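Local coordinates for hypothetical protein Atu0120 (Agrobacterium tumefaciens, PDB 2I6H), which is of unknown function but belongs to the all-helical bacterial DUF924 family and carries calcium ions in its crystal form, at residues Ala28-Asp33 with Asp74-Gly79; Val35-Lys40 with Asp59-Ala64. One frame throughout, in Å; residues are numbered along the deposited sequence.

Interaction 1 of 2, residues Ala28-Asp33 with Asp74-Gly79; sequences AALAAD and DGWLEG. With CA (calcium ion), chain C.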
loop_
_atom_site.group_PDB
_atom_site.type_symbol
_atom_site.label_atom_id
_atom_site.label_comp_id
_atom_site.label_asym_id
_atom_site.label_seq_id
_atom_site.Cartn_x
_atom_site.Cartn_y
_atom_site.Cartn_z
ATOM N N ALA A 28 17.751 25.924 4.642
ATOM C CA ALA A 28 18.304 25.822 3.279
ATOM C C ALA A 28 17.212 25.776 2.200
ATOM O O ALA A 28 16.233 24.994 2.306
ATOM C CB ALA A 28 19.206 24.575 3.159
ATOM N N ALA A 29 17.408 26.549 1.136
ATOM C CA ALA A 29 16.559 26.393 -0.046
ATOM C C ALA A 29 16.593 24.967 -0.580
ATOM O O ALA A 29 15.561 24.446 -1.001
ATOM C CB ALA A 29 16.978 27.376 -1.118
ATOM N N LEU A 30 17.782 24.347 -0.574
ATOM C CA LEU A 30 17.930 22.994 -1.111
ATOM C C LEU A 30 16.991 22.012 -0.396
ATOM O O LEU A 30 16.380 21.157 -1.050
ATOM C CB LEU A 30 19.391 22.544 -0.982
ATOM C CG LEU A 30 19.719 21.145 -1.573
ATOM C CD1 LEU A 30 19.488 21.096 -3.094
ATOM C CD2 LEU A 30 21.182 20.859 -1.239
ATOM N N ALA A 31 16.906 22.099 0.931
ATOM C CA ALA A 31 16.016 21.174 1.659
ATOM C C ALA A 31 14.553 21.370 1.217
ATOM O O ALA A 31 13.819 20.401 0.964
ATOM C CB ALA A 31 16.167 21.362 3.198
ATOM N N ALA A 32 14.146 22.625 1.099
ATOM C CA ALA A 32 12.775 22.942 0.672
ATOM C C ALA A 32 12.538 22.472 -0.772
ATOM O O ALA A 32 11.452 21.984 -1.107
ATOM C CB ALA A 32 12.499 24.438 0.806
ATOM N N ASP A 33 13.533 22.669 -1.624
ATOM C CA ASP A 33 13.469 22.154 -3.015
ATOM C C ASP A 33 13.234 20.657 -3.055
ATOM O O ASP A 33 12.479 20.188 -3.910
ATOM C CB ASP A 33 14.761 22.463 -3.810
ATOM C CG ASP A 33 14.944 23.954 -4.122
ATOM O OD1 ASP A 33 13.990 24.736 -3.934
ATOM O OD2 ASP A 33 16.069 24.322 -4.569
ATOM N N ASP A 74 23.906 17.784 8.576
ATOM C CA ASP A 74 23.353 17.357 9.860
ATOM C C ASP A 74 22.471 18.438 10.464
ATOM O O ASP A 74 21.583 18.134 11.245
ATOM C CB ASP A 74 24.440 17.006 10.906
ATOM C CG ASP A 74 25.245 15.727 10.558
ATOM O OD1 ASP A 74 25.251 15.260 9.402
ATOM O OD2 ASP A 74 25.914 15.198 11.487
ATOM N N GLY A 75 22.773 19.687 10.135
ATOM C CA GLY A 75 21.988 20.833 10.578
ATOM C C GLY A 75 20.521 20.756 10.170
ATOM O O GLY A 75 19.673 21.433 10.766
ATOM N N TRP A 76 20.215 19.953 9.148
ATOM C CA TRP A 76 18.816 19.788 8.704
ATOM C C TRP A 76 17.955 19.090 9.753
ATOM O O TRP A 76 16.717 19.135 9.700
ATOM C CB TRP A 76 18.753 19.036 7.354
ATOM C CG TRP A 76 19.273 19.849 6.200
ATOM C CD1 TRP A 76 20.002 21.028 6.260
ATOM C CD2 TRP A 76 19.129 19.537 4.812
ATOM N NE1 TRP A 76 20.329 21.455 4.972
ATOM C CE2 TRP A 76 19.796 20.564 4.067
ATOM C CE3 TRP A 76 18.509 18.494 4.115
ATOM C CZ2 TRP A 76 19.847 20.559 2.666
ATOM C CZ3 TRP A 76 18.563 18.506 2.693
ATOM C CH2 TRP A 76 19.218 19.538 2.001
ATOM N N LEU A 77 18.606 18.427 10.709
ATOM C CA LEU A 77 17.849 17.835 11.824
ATOM C C LEU A 77 17.084 18.909 12.628
ATOM O O LEU A 77 16.155 18.587 13.371
ATOM C CB LEU A 77 18.775 17.029 12.746
ATOM C CG LEU A 77 19.247 15.680 12.145
ATOM C CD1 LEU A 77 20.376 15.106 13.023
ATOM C CD2 LEU A 77 18.053 14.659 11.962
ATOM N N GLU A 78 17.480 20.179 12.484
ATOM C CA GLU A 78 16.790 21.245 13.235
ATOM C C GLU A 78 15.315 21.465 12.802
ATOM O O GLU A 78 14.486 21.933 13.622
ATOM C CB GLU A 78 17.598 22.547 13.133
ATOM C CG GLU A 78 16.967 23.661 13.920
ATOM C CD GLU A 78 17.788 24.970 13.913
ATOM O OE1 GLU A 78 18.955 25.006 13.483
ATOM O OE2 GLU A 78 17.214 25.990 14.366
ATOM N N GLY A 79 14.993 21.159 11.535
ATOM C CA GLY A 79 13.656 21.446 10.957
ATOM C C GLY A 79 12.914 20.158 10.603
ATOM O O GLY A 79 13.545 19.156 10.246
HETATM CA CA CA C . 19.045 27.512 13.847
HETATM O O HOH W 1 18.126 27.584 11.540
#
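W76 turns its indole toward A31 with CG anti to its own carbonyl carbon (chi1 -70°), while L30, whose CG lies opposite its backbone N (chi1 -177°), sends its isobutyl group to the rim of the same ring. The methyl of A31 sits almost on the normal through the six-membered ring, with CB of A31 3.5 Å from the W76 ring centroid and only 2° off that normal: a CH-pi contact over the face. CA of A31 lies over the same face, toward the rim, 3.6 Å from CH2 of W76. At the edge, near the ring plane, CG of L30 lies 4.0 Å from CH2 of W76. A28, at the N-cap of helix 29-41, adds its methyl at the pyrrole end, CB 3.8 Å from NE1 of W76. The buried indole N-H is satisfied by the carbonyl of M23, while A85 and L86 of helix 80-97 also touch the ring. Two residues on, E78 extends its chain away from this apolar patch and grips a calcium ion through both carboxylate oxygens, OE1 of E78 at 2.5 Å and OE2 at 2.4 Å from the metal, with a water as a further ligand. This is bidentate carboxylate binding, common at calcium sites, from the last residue of a 3-10 turn whose tryptophan packs against the first turn of a helix in an all-helical fold.

Interaction 2 of 2, residues Val35-Lys40 with Asp59-Ala64; sequences VDFWKK and DRFRDA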
loop_
_atom_site.group_PDB
_atom_site.type_symbol
_atom_site.label_atom_id
_atom_site.label_comp_id
_atom_site.label_asym_id
_atom_site.label_seq_id
_atom_site.Cartn_x
_atom_site.Cartn_y
_atom_site.Cartn_z
ATOM N N VAL A 35 11.880 18.686 -0.784
ATOM C CA VAL A 35 10.537 18.388 -0.298
ATOM C C VAL A 35 9.488 18.785 -1.351
ATOM O O VAL A 35 8.582 17.988 -1.663
ATOM C CB VAL A 35 10.264 19.029 1.092
ATOM C CG1 VAL A 35 8.769 18.804 1.499
ATOM C CG2 VAL A 35 11.222 18.398 2.169
ATOM N N ASP A 36 9.641 19.979 -1.927
ATOM C CA ASP A 36 8.746 20.439 -3.025
ATOM C C ASP A 36 8.720 19.440 -4.203
ATOM O O ASP A 36 7.673 19.113 -4.748
ATOM C CB ASP A 36 9.217 21.798 -3.535
ATOM C CG ASP A 36 8.790 22.941 -2.646
ATOM O OD1 ASP A 36 8.025 22.700 -1.681
ATOM O OD2 ASP A 36 9.223 24.074 -2.926
ATOM N N PHE A 37 9.902 19.009 -4.621
ATOM C CA PHE A 37 10.031 17.996 -5.677
ATOM C C PHE A 37 9.244 16.704 -5.315
ATOM O O PHE A 37 8.516 16.148 -6.141
ATOM C CB PHE A 37 11.519 17.681 -5.860
ATOM C CG PHE A 37 11.795 16.422 -6.671
ATOM C CD1 PHE A 37 11.935 16.469 -8.059
ATOM C CD2 PHE A 37 11.956 15.189 -6.030
ATOM C CE1 PHE A 37 12.204 15.288 -8.792
ATOM C CE2 PHE A 37 12.216 14.004 -6.769
ATOM C CZ PHE A 37 12.340 14.067 -8.133
ATOM N N TRP A 38 9.432 16.232 -4.087
ATOM C CA TRP A 38 8.750 15.010 -3.619
ATOM C C TRP A 38 7.216 15.192 -3.632
ATOM O O TRP A 38 6.460 14.294 -4.119
ATOM C CB TRP A 38 9.252 14.648 -2.236
ATOM C CG TRP A 38 9.031 13.142 -1.867
ATOM C CD1 TRP A 38 8.165 12.643 -0.936
ATOM C CD2 TRP A 38 9.680 12.010 -2.458
ATOM N NE1 TRP A 38 8.235 11.268 -0.895
ATOM C CE2 TRP A 38 9.166 10.849 -1.808
ATOM C CE3 TRP A 38 10.659 11.861 -3.461
ATOM C CZ2 TRP A 38 9.576 9.556 -2.144
ATOM C CZ3 TRP A 38 11.088 10.567 -3.781
ATOM C CH2 TRP A 38 10.549 9.433 -3.117
ATOM N N LYS A 39 6.747 16.315 -3.088
ATOM C CA LYS A 39 5.296 16.568 -3.013
ATOM C C LYS A 39 4.694 16.636 -4.422
ATOM O O LYS A 39 3.644 16.040 -4.713
ATOM C CB LYS A 39 5.035 17.851 -2.222
ATOM C CG LYS A 39 5.343 17.717 -0.688
ATOM C CD LYS A 39 4.996 19.086 -0.040
ATOM C CE LYS A 39 5.281 19.161 1.432
ATOM N NZ LYS A 39 5.178 20.589 2.020
ATOM N N LYS A 40 5.407 17.304 -5.323
ATOM C CA LYS A 40 4.929 17.459 -6.711
ATOM C C LYS A 40 4.839 16.112 -7.420
ATOM O O LYS A 40 3.830 15.838 -8.102
ATOM C CB LYS A 40 5.831 18.407 -7.472
ATOM C CG LYS A 40 5.267 18.828 -8.835
ATOM C CD LYS A 40 6.201 19.883 -9.456
ATOM C CE LYS A 40 5.571 20.531 -10.674
ATOM N NZ LYS A 40 5.384 19.572 -11.786
ATOM N N ASP A 59 19.147 13.577 -11.523
ATOM C CA ASP A 59 19.545 14.848 -12.124
ATOM C C ASP A 59 19.480 16.000 -11.118
ATOM O O ASP A 59 20.407 16.827 -11.051
ATOM C CB ASP A 59 18.694 15.151 -13.366
ATOM C CG ASP A 59 19.094 16.455 -14.069
ATOM O OD1 ASP A 59 20.299 16.724 -14.250
ATOM O OD2 ASP A 59 18.183 17.207 -14.483
ATOM N N ARG A 60 18.407 16.060 -10.342
ATOM C CA ARG A 60 18.212 17.133 -9.346
ATOM C C ARG A 60 19.174 17.002 -8.138
ATOM O O ARG A 60 19.813 17.991 -7.748
ATOM C CB ARG A 60 16.758 17.144 -8.833
ATOM C CG ARG A 60 15.693 17.595 -9.870
ATOM C CD ARG A 60 15.693 19.080 -10.217
ATOM N NE ARG A 60 15.781 20.010 -9.094
ATOM C CZ ARG A 60 14.764 20.553 -8.418
ATOM N NH1 ARG A 60 13.496 20.265 -8.699
ATOM N NH2 ARG A 60 15.030 21.419 -7.436
ATOM N N PHE A 61 19.227 15.812 -7.545
ATOM C CA PHE A 61 19.668 15.683 -6.152
ATOM C C PHE A 61 20.823 14.728 -5.877
ATOM O O PHE A 61 21.108 14.435 -4.714
ATOM C CB PHE A 61 18.457 15.458 -5.216
ATOM C CG PHE A 61 17.432 16.561 -5.296
ATOM C CD1 PHE A 61 17.823 17.908 -5.137
ATOM C CD2 PHE A 61 16.085 16.264 -5.545
ATOM C CE1 PHE A 61 16.883 18.967 -5.243
ATOM C CE2 PHE A 61 15.129 17.279 -5.637
ATOM C CZ PHE A 61 15.526 18.650 -5.486
ATOM N N ARG A 62 21.505 14.252 -6.937
ATOM C CA ARG A 62 22.708 13.433 -6.689
ATOM C C ARG A 62 23.690 14.159 -5.761
ATOM O O ARG A 62 24.161 13.574 -4.793
ATOM C CB ARG A 62 23.415 13.005 -7.990
ATOM C CG ARG A 62 24.683 12.201 -7.732
ATOM C CD ARG A 62 25.912 13.117 -7.774
ATOM N NE ARG A 62 27.146 12.353 -7.517
ATOM C CZ ARG A 62 28.174 12.786 -6.794
ATOM N NH1 ARG A 62 29.215 11.974 -6.597
ATOM N NH2 ARG A 62 28.192 14.025 -6.278
ATOM N N ASP A 63 24.002 15.427 -6.048
ATOM C CA ASP A 63 24.987 16.159 -5.216
ATOM C C ASP A 63 24.529 16.266 -3.764
ATOM O O ASP A 63 25.336 16.106 -2.841
ATOM C CB ASP A 63 25.291 17.550 -5.800
ATOM C CG ASP A 63 26.153 17.475 -7.036
ATOM O OD1 ASP A 63 26.736 16.385 -7.320
ATOM O OD2 ASP A 63 26.235 18.500 -7.749
ATOM N N ALA A 64 23.233 16.546 -3.590
ATOM C CA ALA A 64 22.635 16.634 -2.265
ATOM C C ALA A 64 22.784 15.308 -1.514
ATOM O O ALA A 64 23.116 15.317 -0.301
ATOM C CB ALA A 64 21.182 17.049 -2.364
#
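F37 and F61 meet as a T-shaped (edge-to-face) pair where helix 29-41 packs on helix 51-69 in this all-helical DUF924 fold. The edge of F61 is directed at the face of F37; the centroids of the F37 and F61 rings are 5.4 Å apart and the planes stand at 85°. The touching is done by one corner of the F61 ring, CE2, which lies 3.6 Å from CG of F37 and equally near its CB, so the edge bears on the root of the F37 ring and not on its middle. F37 holds CG anti to its backbone N (chi1 166°), which carries the ring out from helix 29-41 toward its partner.

R60 flanks the pair. Its CB stands 3.4 Å above the F61 ring, over its centre, and the bends at chi2 and chi3 bring the guanidinium back so that CZ of F61 lies over its face, toward the rim. Only the NH1 end reaches the other helix, in a loose contact at 4.2 Å from CD1 of F37, with the guanidinium and ring planes 88° apart. The exposed arginine thus lies over an otherwise buried aromatic contact.

Further out, H56 meets F37 edge-to-face and F57 adds another ring, so F37 belongs to an aromatic cluster. I34, on the preceding turn of helix 29-41, touches F61. The helix bearing F61 is kinked here, the backbone N of D63 and A64 lacking bonds to the turn before. Just past F61, R62 turns away from helix 29-41 and forms a salt bridge with its neighbour, NH2 of R62 lying 3.0 Å from OD1 of D63, on the anti side of the carboxylate.

Overall arrangement
Helix 29-41 is common to both contacts: its first turns serve interaction 1 and its later turns interaction 2, whose centre is about 12 Å from that of interaction 1. Along the chain, 35-40 with 59-64 is nested inside the loop closed by 28-33 with 74-79. The helix is therefore held twice, by helix 51-69 and by the turn leading into helix 80-97. The two contacts also touch directly, with CD1 of L30 4.0 Å from CE1 of F61 and CD2 of L30 4.0 Å from CB of A64. L30 thus joins two apolar patches on the same side of the chain's centre, both anchoring the N-terminal helix, while D33 and R60 meet at the edge.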